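Local coordinates for D-2-hydroxyacid dehydrogensase protein (Ketogulonicigenium vulgare, PDB 4LSW), which probably catalyses the NAD(P)-dependent interconversion of D-2-hydroxyacids and 2-oxoacids, at residues I49-E54 with I71-V76; V93-D98 with L310-V315; L7-Y12 with H27-A32; L55-A60 with D79-A84. All coordinates share one frame; numbering follows the deposited sequence.

Contact 1. Residues I49-E54 with I71-V76; sequences IATRGE and ISVYGV
T51 lies alongside V73, both side chains pointing the same way. T51 CG2 rests on V73 CG2 at 3.7 Å and also touches I71 CG2. At chi1 -170° the T51 hydroxyl points away from the backbone N, while the methyl stays over the next strand. I49 meets I71 on the same face of the sheet. On the other face R52 runs beside Y74, R52 CG 4.1 Å from Y74 CB. The guanidinium and phenol planes run alike, 13° apart, without stacking. E54 OE1 meets the guanidinium edge in plane, in a salt bridge whose hydrogen bond, from R52 NH2, is weak (3.5 Å).

Strands 49-52 and 71-74 are parallel. S72 N gives a straight bond to I49 O (2.9 Å), and T51 N one to S72 O (2.9 Å). Y74 N reaches T51 O at 2.9 Å from above the carbonyl plane. T51 O also accepts from Y12 OH, so two donors grip it. A weak bond from G53 N to Y74 O ends the pairing. V73 CG1 lies 3.5 Å from G53 N. The I49, T51, I71 and V73 face thus meets through carbon, and the buried T51 and S72 hydroxyls bond to G56 and T94.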
loop_
_atom_site.group_PDB
_atom_site.type_symbol
_atom_site.label_atom_id
_atom_site.label_comp_id
_atom_site.label_asym_id
_atom_site.label_seq_id
_atom_site.Cartn_x
_atom_site.Cartn_y
_atom_site.Cartn_z
ATOM N N ILE A 49 7.771 12.542 -17.697
ATOM C CA ILE A 49 6.496 11.843 -17.608
ATOM C C ILE A 49 6.039 11.904 -16.160
ATOM O O ILE A 49 6.847 11.748 -15.234
ATOM C CB ILE A 49 6.615 10.389 -18.073
ATOM C CG1 ILE A 49 6.818 10.337 -19.590
ATOM C CG2 ILE A 49 5.364 9.600 -17.689
ATOM C CD1 ILE A 49 7.177 8.964 -20.103
ATOM N N ALA A 50 4.755 12.188 -15.968
ATOM C CA ALA A 50 4.135 12.120 -14.654
ATOM C C ALA A 50 3.194 10.933 -14.692
ATOM O O ALA A 50 2.270 10.879 -15.504
ATOM C CB ALA A 50 3.368 13.405 -14.352
ATOM N N THR A 51 3.433 9.965 -13.819
ATOM C CA THR A 51 2.669 8.738 -13.877
ATOM C C THR A 51 2.223 8.323 -12.482
ATOM O O THR A 51 2.309 9.103 -11.517
ATOM C CB THR A 51 3.464 7.611 -14.593
ATOM O OG1 THR A 51 2.605 6.488 -14.849
ATOM C CG2 THR A 51 4.681 7.179 -13.778
ATOM N N ARG A 52 1.729 7.094 -12.397
ATOM C CA ARG A 52 1.299 6.502 -11.143
ATOM C C ARG A 52 1.903 5.110 -11.045
ATOM O O ARG A 52 2.292 4.528 -12.065
ATOM C CB ARG A 52 -0.232 6.452 -11.086
ATOM C CG ARG A 52 -0.867 7.829 -10.958
ATOM C CD ARG A 52 -2.359 7.829 -11.285
ATOM N NE ARG A 52 -3.149 7.081 -10.310
ATOM C CZ ARG A 52 -3.994 7.625 -9.434
ATOM N NH1 ARG A 52 -4.186 8.938 -9.401
ATOM N NH2 ARG A 52 -4.664 6.846 -8.593
ATOM N N GLY A 53 2.014 4.594 -9.823
ATOM C CA GLY A 53 2.591 3.281 -9.597
ATOM C C GLY A 53 1.990 2.232 -10.510
ATOM O O GLY A 53 2.707 1.435 -11.112
ATOM N N GLU A 54 0.668 2.260 -10.631
ATOM C CA GLU A 54 -0.067 1.330 -11.480
ATOM C C GLU A 54 0.358 1.405 -12.950
ATOM O O GLU A 54 0.760 0.408 -13.555
ATOM C CB GLU A 54 -1.564 1.637 -11.391
ATOM C CG GLU A 54 -2.093 1.803 -9.975
ATOM C CD GLU A 54 -3.414 2.553 -9.940
ATOM O OE1 GLU A 54 -3.463 3.646 -9.336
ATOM O OE2 GLU A 54 -4.403 2.052 -10.516
ATOM N N ILE A 71 11.098 10.486 -15.083
ATOM C CA ILE A 71 9.765 9.946 -14.862
ATOM C C ILE A 71 9.481 10.077 -13.378
ATOM O O ILE A 71 10.205 9.518 -12.554
ATOM C CB ILE A 71 9.659 8.467 -15.282
ATOM C CG1 ILE A 71 9.983 8.316 -16.770
ATOM C CG2 ILE A 71 8.258 7.940 -14.994
ATOM C CD1 ILE A 71 10.181 6.872 -17.228
ATOM N N SER A 72 8.447 10.842 -13.047
ATOM C CA SER A 72 8.049 11.056 -11.667
ATOM C C SER A 72 6.762 10.295 -11.390
ATOM O O SER A 72 5.757 10.462 -12.092
ATOM C CB SER A 72 7.909 12.552 -11.362
ATOM O OG SER A 72 9.185 13.150 -11.248
ATOM N N VAL A 73 6.822 9.436 -10.375
ATOM C CA VAL A 73 5.711 8.562 -10.030
ATOM C C VAL A 73 4.957 9.075 -8.806
ATOM O O VAL A 73 5.568 9.433 -7.790
ATOM C CB VAL A 73 6.217 7.131 -9.737
ATOM C CG1 VAL A 73 5.059 6.220 -9.406
ATOM C CG2 VAL A 73 7.011 6.583 -10.932
ATOM N N TYR A 74 3.632 9.117 -8.923
ATOM C CA TYR A 74 2.740 9.388 -7.797
ATOM C C TYR A 74 2.498 8.058 -7.086
ATOM O O TYR A 74 1.862 7.162 -7.642
ATOM C CB TYR A 74 1.430 9.967 -8.336
ATOM C CG TYR A 74 0.394 10.388 -7.314
ATOM C CD1 TYR A 74 -0.452 9.454 -6.719
ATOM C CD2 TYR A 74 0.217 11.726 -6.992
ATOM C CE1 TYR A 74 -1.421 9.842 -5.807
ATOM C CE2 TYR A 74 -0.749 12.119 -6.087
ATOM C CZ TYR A 74 -1.559 11.180 -5.498
ATOM O OH TYR A 74 -2.522 11.599 -4.601
ATOM N N GLY A 75 3.029 7.927 -5.873
ATOM C CA GLY A 75 2.926 6.683 -5.124
ATOM C C GLY A 75 4.281 6.095 -4.768
ATOM O O GLY A 75 5.322 6.577 -5.236
ATOM N N VAL A 76 4.279 5.053 -3.934
ATOM C CA VAL A 76 5.516 4.404 -3.494
ATOM C C VAL A 76 6.099 3.446 -4.534
ATOM O O VAL A 76 7.289 3.511 -4.866
ATOM C CB VAL A 76 5.306 3.601 -2.192
ATOM C CG1 VAL A 76 6.601 2.950 -1.760
ATOM C CG2 VAL A 76 4.780 4.499 -1.086
#

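Contact 2. Residues V93-D98 with L310-V315; sequences VTNTPD and LLTPVV
V93 and V315 press together where the two segments pair antiparallel. V315 CG2 sits 3.8 Å from V93 CB, and V93 CG1 lies 3.6 Å from V314 CG2. A beta bulge follows: V93 pairs with V315, but T94 pairs with P313. V93 O therefore receives two backbone donors. V314 N donates to V93 O at 2.8 Å, nearly straight (173°). Both bonds of the V93-V315 pair are weak, so the tightness comes from the side chains and V314 N.

The tight part continues at N95 and T312. N95 N donates to T312 O, nearly in line with the carbonyl. T312 OG1 donates back to N95 O at 2.7 Å, tilted from the carbonyl plane. Its chi1 of 49° sets the hydroxyl between backbone N and carbonyl carbon, and turns the methyl to P97. T312 CG2 meets the CD and CG side of the P97 ring, 3.7 Å from P97 CD. N95 OD1 lies against V314 CG1 (3.3 Å), and N95 ND2 is held by V76 O.

The solvent side, at P313, is looser. P313 CA approaches V93 O at 3.4 Å while the rest of the exposed ring turns away.

Strand 313-315 forms one edge of the six-stranded sheet, and 92-94 lies between it and 70-74. The L310 and T94 side chains cross at about a right angle, L310 CD1 3.8 Å from T94 CG2. Helix 287-306 packs on both, and its N300 bonds to T312 OG1. Helix 83-89 packs on V93 and V315.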
loop_
_atom_site.group_PDB
_atom_site.type_symbol
_atom_site.label_atom_id
_atom_site.label_comp_id
_atom_site.label_asym_id
_atom_site.label_seq_id
_atom_site.Cartn_x
_atom_site.Cartn_y
_atom_site.Cartn_z
ATOM N N VAL A 93 14.290 8.494 -12.223
ATOM C CA VAL A 93 12.944 8.182 -11.744
ATOM C C VAL A 93 12.794 8.636 -10.289
ATOM O O VAL A 93 13.730 8.489 -9.510
ATOM C CB VAL A 93 12.639 6.669 -11.867
ATOM C CG1 VAL A 93 11.202 6.365 -11.455
ATOM C CG2 VAL A 93 12.890 6.165 -13.290
ATOM N N THR A 94 11.642 9.213 -9.941
ATOM C CA THR A 94 11.339 9.560 -8.546
ATOM C C THR A 94 10.015 8.923 -8.131
ATOM O O THR A 94 9.179 8.611 -8.978
ATOM C CB THR A 94 11.238 11.096 -8.315
ATOM O OG1 THR A 94 10.136 11.627 -9.061
ATOM C CG2 THR A 94 12.526 11.806 -8.713
ATOM N N ASN A 95 9.825 8.732 -6.827
ATOM C CA ASN A 95 8.533 8.281 -6.310
ATOM C C ASN A 95 8.075 9.191 -5.170
ATOM O O ASN A 95 8.621 10.291 -4.993
ATOM C CB ASN A 95 8.585 6.810 -5.865
ATOM C CG ASN A 95 9.503 6.584 -4.675
ATOM O OD1 ASN A 95 10.385 7.388 -4.386
ATOM N ND2 ASN A 95 9.298 5.466 -3.983
ATOM N N THR A 96 7.074 8.753 -4.404
ATOM C CA THR A 96 6.615 9.539 -3.247
ATOM C C THR A 96 6.551 8.706 -1.961
ATOM O O THR A 96 5.465 8.307 -1.532
ATOM C CB THR A 96 5.256 10.205 -3.504
ATOM O OG1 THR A 96 4.238 9.212 -3.649
ATOM C CG2 THR A 96 5.311 11.060 -4.767
ATOM N N PRO A 97 7.714 8.456 -1.348
ATOM C CA PRO A 97 7.818 7.614 -0.151
ATOM C C PRO A 97 7.577 8.383 1.140
ATOM O O PRO A 97 7.567 9.618 1.130
ATOM C CB PRO A 97 9.275 7.170 -0.188
ATOM C CG PRO A 97 9.992 8.340 -0.773
ATOM C CD PRO A 97 9.033 8.961 -1.772
ATOM N N ASP A 98 7.377 7.634 2.225
ATOM C CA ASP A 98 7.366 8.147 3.604
ATOM C C ASP A 98 6.100 8.896 4.014
ATOM O O ASP A 98 5.630 8.764 5.151
ATOM C CB ASP A 98 8.612 8.989 3.896
ATOM C CG ASP A 98 9.888 8.177 3.832
ATOM O OD1 ASP A 98 9.862 7.004 4.265
ATOM O OD2 ASP A 98 10.915 8.708 3.356
ATOM N N LEU A 310 16.956 16.243 -7.082
ATOM C CA LEU A 310 15.681 15.558 -6.907
ATOM C C LEU A 310 15.463 15.244 -5.427
ATOM O O LEU A 310 16.421 14.942 -4.708
ATOM C CB LEU A 310 15.661 14.272 -7.735
ATOM C CG LEU A 310 15.760 14.450 -9.248
ATOM C CD1 LEU A 310 15.840 13.104 -9.941
ATOM C CD2 LEU A 310 14.584 15.268 -9.779
ATOM N N LEU A 311 14.215 15.314 -4.972
ATOM C CA LEU A 311 13.915 15.072 -3.562
ATOM C C LEU A 311 13.965 13.590 -3.223
ATOM O O LEU A 311 14.619 13.181 -2.259
ATOM C CB LEU A 311 12.533 15.625 -3.194
ATOM C CG LEU A 311 12.371 17.138 -2.970
ATOM C CD1 LEU A 311 12.336 17.906 -4.283
ATOM C CD2 LEU A 311 11.125 17.434 -2.152
ATOM N N THR A 312 13.264 12.788 -4.022
ATOM C CA THR A 312 13.120 11.365 -3.747
ATOM C C THR A 312 13.399 10.478 -4.966
ATOM O O THR A 312 12.505 9.786 -5.459
ATOM C CB THR A 312 11.720 11.056 -3.183
ATOM O OG1 THR A 312 10.723 11.674 -4.002
ATOM C CG2 THR A 312 11.579 11.599 -1.764
ATOM N N PRO A 313 14.654 10.479 -5.446
ATOM C CA PRO A 313 14.980 9.625 -6.592
ATOM C C PRO A 313 15.020 8.146 -6.238
ATOM O O PRO A 313 15.354 7.783 -5.103
ATOM C CB PRO A 313 16.388 10.075 -6.971
ATOM C CG PRO A 313 16.977 10.559 -5.682
ATOM C CD PRO A 313 15.837 11.197 -4.933
ATOM N N VAL A 314 14.684 7.300 -7.207
ATOM C CA VAL A 314 14.824 5.856 -7.034
ATOM C C VAL A 314 15.716 5.252 -8.109
ATOM O O VAL A 314 16.158 4.110 -7.986
ATOM C CB VAL A 314 13.458 5.122 -7.024
ATOM C CG1 VAL A 314 12.657 5.502 -5.791
ATOM C CG2 VAL A 314 12.678 5.410 -8.295
ATOM N N VAL A 315 15.962 6.014 -9.170
ATOM C CA VAL A 315 16.886 5.585 -10.215
ATOM C C VAL A 315 17.811 6.738 -10.547
ATOM O O VAL A 315 17.350 7.850 -10.817
ATOM C CB VAL A 315 16.158 5.141 -11.501
ATOM C CG1 VAL A 315 17.164 4.778 -12.588
ATOM C CG2 VAL A 315 15.228 3.972 -11.212
#

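Contact 3. Residues L7-Y12 with H27-A32; sequences LQLGPY and HRLFEA
The F30 ring lies against the backbone at G10 and P11. Over one face sit G10 C, toward the rim, and P11 N, above the centre. P11 CD makes a CH-pi contact with this face, 3.9 Å from the ring centroid of F30. Q8 O is at the ring edge, 3.4 Å from F30 CD1. The Q8 amide crosses the ring obliquely, its plane turned 36° from it, with Q8 NE2 3.6 Å from F30 CE1. F30 chi1 of 62° puts the ring between its own backbone N and carbonyl carbon, where it reaches this turn.

The amide is fixed by two bonds from Q8 NE2. One goes to G10 O at 2.9 Å, with that oxygen in the amide plane; the other goes to Q17 OE1. The R28 guanidinium meets E31 OE2 in its own plane, and D21 is its second carboxylate partner.

L7 and Q8 pair in parallel with H27 and R28: Q8 N donates to H27 O (2.8 Å). L29 N, starting the 3-10 segment, continues the pairing to Q8 O (3.0 Å). L7 CD1 reaches over to H27 CB and L29 CB. L9 and L29 lie side by side.

The pair belongs to the beta-alpha-beta unit of strand 5-8, helix 14-23 and strand 25-28. Strand 25-28 is an outer strand of the sheet, and strand 5-8 lies between 25-28 and 48-52. Helix 35-42 packs on L7, H27 and L29.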
loop_
_atom_site.group_PDB
_atom_site.type_symbol
_atom_site.label_atom_id
_atom_site.label_comp_id
_atom_site.label_asym_id
_atom_site.label_seq_id
_atom_site.Cartn_x
_atom_site.Cartn_y
_atom_site.Cartn_z
ATOM N N LEU A 7 4.375 14.739 -20.046
ATOM C CA LEU A 7 3.328 13.822 -20.466
ATOM C C LEU A 7 2.735 13.162 -19.226
ATOM O O LEU A 7 3.453 12.526 -18.449
ATOM C CB LEU A 7 3.906 12.771 -21.419
ATOM C CG LEU A 7 2.952 11.803 -22.137
ATOM C CD1 LEU A 7 2.070 12.523 -23.143
ATOM C CD2 LEU A 7 3.760 10.726 -22.840
ATOM N N GLN A 8 1.432 13.340 -19.028
ATOM C CA GLN A 8 0.753 12.802 -17.848
ATOM C C GLN A 8 -0.071 11.580 -18.251
ATOM O O GLN A 8 -0.897 11.654 -19.159
ATOM C CB GLN A 8 -0.141 13.873 -17.225
ATOM C CG GLN A 8 -0.831 13.434 -15.936
ATOM C CD GLN A 8 -1.642 14.545 -15.315
ATOM O OE1 GLN A 8 -1.281 15.719 -15.411
ATOM N NE2 GLN A 8 -2.754 14.186 -14.681
ATOM N N LEU A 9 0.160 10.451 -17.585
ATOM C CA LEU A 9 -0.419 9.189 -18.051
ATOM C C LEU A 9 -1.784 8.842 -17.450
ATOM O O LEU A 9 -2.534 8.071 -18.045
ATOM C CB LEU A 9 0.561 8.038 -17.835
ATOM C CG LEU A 9 1.957 8.184 -18.433
ATOM C CD1 LEU A 9 2.689 6.856 -18.329
ATOM C CD2 LEU A 9 1.896 8.662 -19.879
ATOM N N GLY A 10 -2.094 9.407 -16.288
ATOM C CA GLY A 10 -3.382 9.195 -15.650
ATOM C C GLY A 10 -3.799 10.408 -14.843
ATOM O O GLY A 10 -2.974 11.255 -14.523
ATOM N N PRO A 11 -5.092 10.506 -14.512
ATOM C CA PRO A 11 -5.592 11.667 -13.761
ATOM C C PRO A 11 -5.024 11.796 -12.346
ATOM O O PRO A 11 -4.659 10.794 -11.723
ATOM C CB PRO A 11 -7.110 11.413 -13.688
ATOM C CG PRO A 11 -7.262 9.931 -13.906
ATOM C CD PRO A 11 -6.167 9.559 -14.858
ATOM N N TYR A 12 -4.953 13.032 -11.853
ATOM C CA TYR A 12 -4.618 13.324 -10.464
ATOM C C TYR A 12 -5.737 14.176 -9.880
ATOM O O TYR A 12 -6.506 14.777 -10.625
ATOM C CB TYR A 12 -3.335 14.139 -10.365
ATOM C CG TYR A 12 -2.066 13.459 -10.805
ATOM C CD1 TYR A 12 -1.704 12.204 -10.328
ATOM C CD2 TYR A 12 -1.217 14.091 -11.697
ATOM C CE1 TYR A 12 -0.528 11.598 -10.748
ATOM C CE2 TYR A 12 -0.054 13.507 -12.110
ATOM C CZ TYR A 12 0.291 12.266 -11.640
ATOM O OH TYR A 12 1.474 11.715 -12.076
ATOM N N HIS A 27 0.541 17.436 -21.359
ATOM C CA HIS A 27 -0.190 16.651 -22.340
ATOM C C HIS A 27 -0.794 15.433 -21.650
ATOM O O HIS A 27 -0.073 14.610 -21.087
ATOM C CB HIS A 27 0.749 16.246 -23.474
ATOM C CG HIS A 27 1.416 17.415 -24.131
ATOM N ND1 HIS A 27 0.754 18.253 -24.999
ATOM C CD2 HIS A 27 2.673 17.904 -24.012
ATOM C CE1 HIS A 27 1.584 19.203 -25.406
ATOM N NE2 HIS A 27 2.749 19.019 -24.815
ATOM N N ARG A 28 -2.119 15.336 -21.692
ATOM C CA ARG A 28 -2.839 14.264 -21.011
ATOM C C ARG A 28 -3.065 13.099 -21.954
ATOM O O ARG A 28 -4.010 13.110 -22.737
ATOM C CB ARG A 28 -4.182 14.775 -20.496
ATOM C CG ARG A 28 -4.058 15.980 -19.589
ATOM C CD ARG A 28 -5.413 16.430 -19.095
ATOM N NE ARG A 28 -5.307 17.627 -18.268
ATOM C CZ ARG A 28 -6.292 18.093 -17.508
ATOM N NH1 ARG A 28 -7.459 17.461 -17.463
ATOM N NH2 ARG A 28 -6.107 19.192 -16.787
ATOM N N LEU A 29 -2.206 12.091 -21.873
ATOM C CA LEU A 29 -2.304 10.953 -22.772
ATOM C C LEU A 29 -3.614 10.193 -22.523
ATOM O O LEU A 29 -4.186 9.593 -23.439
ATOM C CB LEU A 29 -1.084 10.037 -22.611
ATOM C CG LEU A 29 -0.915 8.967 -23.688
ATOM C CD1 LEU A 29 -0.856 9.612 -25.054
ATOM C CD2 LEU A 29 0.340 8.136 -23.426
ATOM N N PHE A 30 -4.102 10.270 -21.290
ATOM C CA PHE A 30 -5.311 9.551 -20.883
ATOM C C PHE A 30 -6.598 10.230 -21.355
ATOM O O PHE A 30 -7.699 9.739 -21.087
ATOM C CB PHE A 30 -5.335 9.389 -19.363
ATOM C CG PHE A 30 -5.369 10.695 -18.611
ATOM C CD1 PHE A 30 -4.192 11.364 -18.293
ATOM C CD2 PHE A 30 -6.578 11.242 -18.202
ATOM C CE1 PHE A 30 -4.226 12.563 -17.591
ATOM C CE2 PHE A 30 -6.617 12.440 -17.507
ATOM C CZ PHE A 30 -5.443 13.099 -17.199
ATOM N N GLU A 31 -6.462 11.358 -22.044
ATOM C CA GLU A 31 -7.614 12.053 -22.606
ATOM C C GLU A 31 -7.562 12.062 -24.125
ATOM O O GLU A 31 -8.417 12.656 -24.778
ATOM C CB GLU A 31 -7.681 13.496 -22.106
ATOM C CG GLU A 31 -8.331 13.664 -20.753
ATOM C CD GLU A 31 -8.408 15.118 -20.312
ATOM O OE1 GLU A 31 -8.193 16.019 -21.149
ATOM O OE2 GLU A 31 -8.687 15.348 -19.123
ATOM N N ALA A 32 -6.546 11.414 -24.686
ATOM C CA ALA A 32 -6.345 11.421 -26.129
ATOM C C ALA A 32 -7.253 10.418 -26.831
ATOM O O ALA A 32 -7.346 9.265 -26.419
ATOM C CB ALA A 32 -4.888 11.131 -26.457
#

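Contact 4. Residues L55-A60 with D79-A84; sequences LGASRA and DAVDLA
Two loops that lead from parallel strands into their helices meet here. Segment 55-60 follows strand 48-52 and enters helix 59-63. Segment 79-84 follows strand 70-74 and enters helix 83-89. The loops touch at G56 and A80, with A80 CB 3.6 Å from G56 CA. V81 CG2 packs on the same glycine, 3.8 Å from G56 CA. G56 has a positive phi (62°), and its CA makes a CA-H...O contact, G56 CA to A80 O, at 3.4 Å.

Two backbone bonds bridge A57 and V81. A57 N donates to A80 O at 3.0 Å, from well above the carbonyl plane. D82 N donates to A57 O, also at 3.0 Å, tilted 17° from the A57 carbonyl plane. The side chains of A57 and V81 both touch I71 of strand 70-74.

Beyond the bridge, R59 and D82 cross obliquely. D82 OD2 lies 3.5 Å from R59 CB. The guanidinium and carboxylate planes stand 89° apart. The salt bridge from R59 NE to D82 OD2 is long, 4.0 Å, and OD2 lies well out of the guanidinium plane, so only charge links them. A water does the closer linking: it accepts from R59 N and donates to D82 OD2 (2.7 Å). NH1 of the same guanidinium forms a salt bridge with E88.

S58 and D82 are the N-caps of their helices. S58 OG takes L61 N and D82 OD1 takes A85 N. Such strand-loop-helix connections at the C-terminal edge of a parallel sheet, with N-capped helices, belong to the alpha/beta architecture of this domain.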
loop_
_atom_site.group_PDB
_atom_site.type_symbol
_atom_site.label_atom_id
_atom_site.label_comp_id
_atom_site.label_asym_id
_atom_site.label_seq_id
_atom_site.Cartn_x
_atom_site.Cartn_y
_atom_site.Cartn_z
ATOM N N LEU A 55 0.255 2.605 -13.509
ATOM C CA LEU A 55 0.425 2.838 -14.942
ATOM C C LEU A 55 1.865 2.697 -15.418
ATOM O O LEU A 55 2.114 2.235 -16.533
ATOM C CB LEU A 55 -0.083 4.235 -15.300
ATOM C CG LEU A 55 -1.497 4.550 -14.832
ATOM C CD1 LEU A 55 -1.807 6.023 -15.013
ATOM C CD2 LEU A 55 -2.474 3.717 -15.615
ATOM N N GLY A 56 2.806 3.133 -14.588
ATOM C CA GLY A 56 4.217 3.004 -14.912
ATOM C C GLY A 56 4.602 3.768 -16.162
ATOM O O GLY A 56 4.127 4.878 -16.386
ATOM N N ALA A 57 5.463 3.164 -16.975
ATOM C CA ALA A 57 5.917 3.758 -18.226
ATOM C C ALA A 57 6.631 2.676 -19.014
ATOM O O ALA A 57 7.674 2.188 -18.591
ATOM C CB ALA A 57 6.860 4.920 -17.958
ATOM N N SER A 58 6.066 2.291 -20.154
ATOM C CA SER A 58 6.620 1.183 -20.927
ATOM C C SER A 58 7.824 1.595 -21.758
ATOM O O SER A 58 8.054 2.786 -21.998
ATOM C CB SER A 58 5.560 0.599 -21.862
ATOM O OG SER A 58 5.224 1.540 -22.871
ATOM N N ARG A 59 8.585 0.599 -22.203
ATOM C CA ARG A 59 9.691 0.836 -23.122
ATOM C C ARG A 59 9.235 1.574 -24.379
ATOM O O ARG A 59 9.891 2.501 -24.825
ATOM C CB ARG A 59 10.366 -0.489 -23.499
ATOM C CG ARG A 59 11.452 -0.327 -24.550
ATOM C CD ARG A 59 12.198 -1.630 -24.815
ATOM N NE ARG A 59 12.999 -2.059 -23.670
ATOM C CZ ARG A 59 14.246 -1.662 -23.446
ATOM N NH1 ARG A 59 14.830 -0.813 -24.281
ATOM N NH2 ARG A 59 14.906 -2.105 -22.383
ATOM N N ALA A 60 8.100 1.169 -24.941
ATOM C CA ALA A 60 7.627 1.793 -26.172
ATOM C C ALA A 60 7.293 3.265 -25.935
ATOM O O ALA A 60 7.564 4.114 -26.780
ATOM C CB ALA A 60 6.435 1.044 -26.737
ATOM N N ASP A 79 6.932 -0.398 -9.957
ATOM C CA ASP A 79 7.124 -1.670 -10.648
ATOM C C ASP A 79 6.918 -1.586 -12.159
ATOM O O ASP A 79 7.648 -2.202 -12.938
ATOM C CB ASP A 79 6.122 -2.668 -10.084
ATOM C CG ASP A 79 4.705 -2.133 -10.133
ATOM O OD1 ASP A 79 4.531 -0.908 -9.930
ATOM O OD2 ASP A 79 3.772 -2.920 -10.398
ATOM N N ALA A 80 5.910 -0.824 -12.568
ATOM C CA ALA A 80 5.494 -0.799 -13.964
ATOM C C ALA A 80 6.279 0.203 -14.809
ATOM O O ALA A 80 6.032 0.336 -16.017
ATOM C CB ALA A 80 4.002 -0.533 -14.065
ATOM N N VAL A 81 7.209 0.919 -14.184
ATOM C CA VAL A 81 8.150 1.716 -14.954
ATOM C C VAL A 81 9.237 0.760 -15.442
ATOM O O VAL A 81 9.758 -0.043 -14.658
ATOM C CB VAL A 81 8.772 2.842 -14.111
ATOM C CG1 VAL A 81 9.860 3.583 -14.911
ATOM C CG2 VAL A 81 7.683 3.798 -13.606
ATOM N N ASP A 82 9.566 0.823 -16.731
ATOM C CA ASP A 82 10.594 -0.052 -17.292
ATOM C C ASP A 82 11.967 0.493 -16.922
ATOM O O ASP A 82 12.495 1.376 -17.589
ATOM C CB ASP A 82 10.440 -0.172 -18.814
ATOM C CG ASP A 82 11.317 -1.254 -19.406
ATOM O OD1 ASP A 82 12.469 -1.403 -18.948
ATOM O OD2 ASP A 82 10.854 -1.962 -20.329
ATOM N N LEU A 83 12.538 -0.041 -15.848
ATOM C CA LEU A 83 13.787 0.487 -15.318
ATOM C C LEU A 83 14.974 0.252 -16.245
ATOM O O LEU A 83 15.865 1.092 -16.328
ATOM C CB LEU A 83 14.083 -0.093 -13.934
ATOM C CG LEU A 83 13.055 0.132 -12.825
ATOM C CD1 LEU A 83 13.647 -0.276 -11.479
ATOM C CD2 LEU A 83 12.578 1.579 -12.803
ATOM N N ALA A 84 14.987 -0.887 -16.934
ATOM C CA ALA A 84 16.062 -1.188 -17.874
ATOM C C ALA A 84 16.099 -0.157 -19.004
ATOM O O ALA A 84 17.168 0.299 -19.414
ATOM C CB ALA A 84 15.916 -2.600 -18.430
HETATM O O HOH W 1 8.233 -2.073 -21.074
#

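Overall arrangement
From the N terminus, contact 3 comes first and closes the loop through helix 14-23. Contact 1 then closes the loop from strand 48-52 through helix 59-63 to strand 70-74. Contact 4 crosses it, since its segments alternate with those of contact 1 along the chain. Contact 2 opens last and spans over two hundred residues, bringing the C-terminal strand 313-315 back to 92-94. Contacts 1, 2 and 3 all lie in one six-stranded sheet. A bond between G75 N and T96 OG1 helps join contacts 1 and 2. L9 and G10 of contact 3 pack on L55 and G56 of contact 4. Contacts 2 and 3 do not touch.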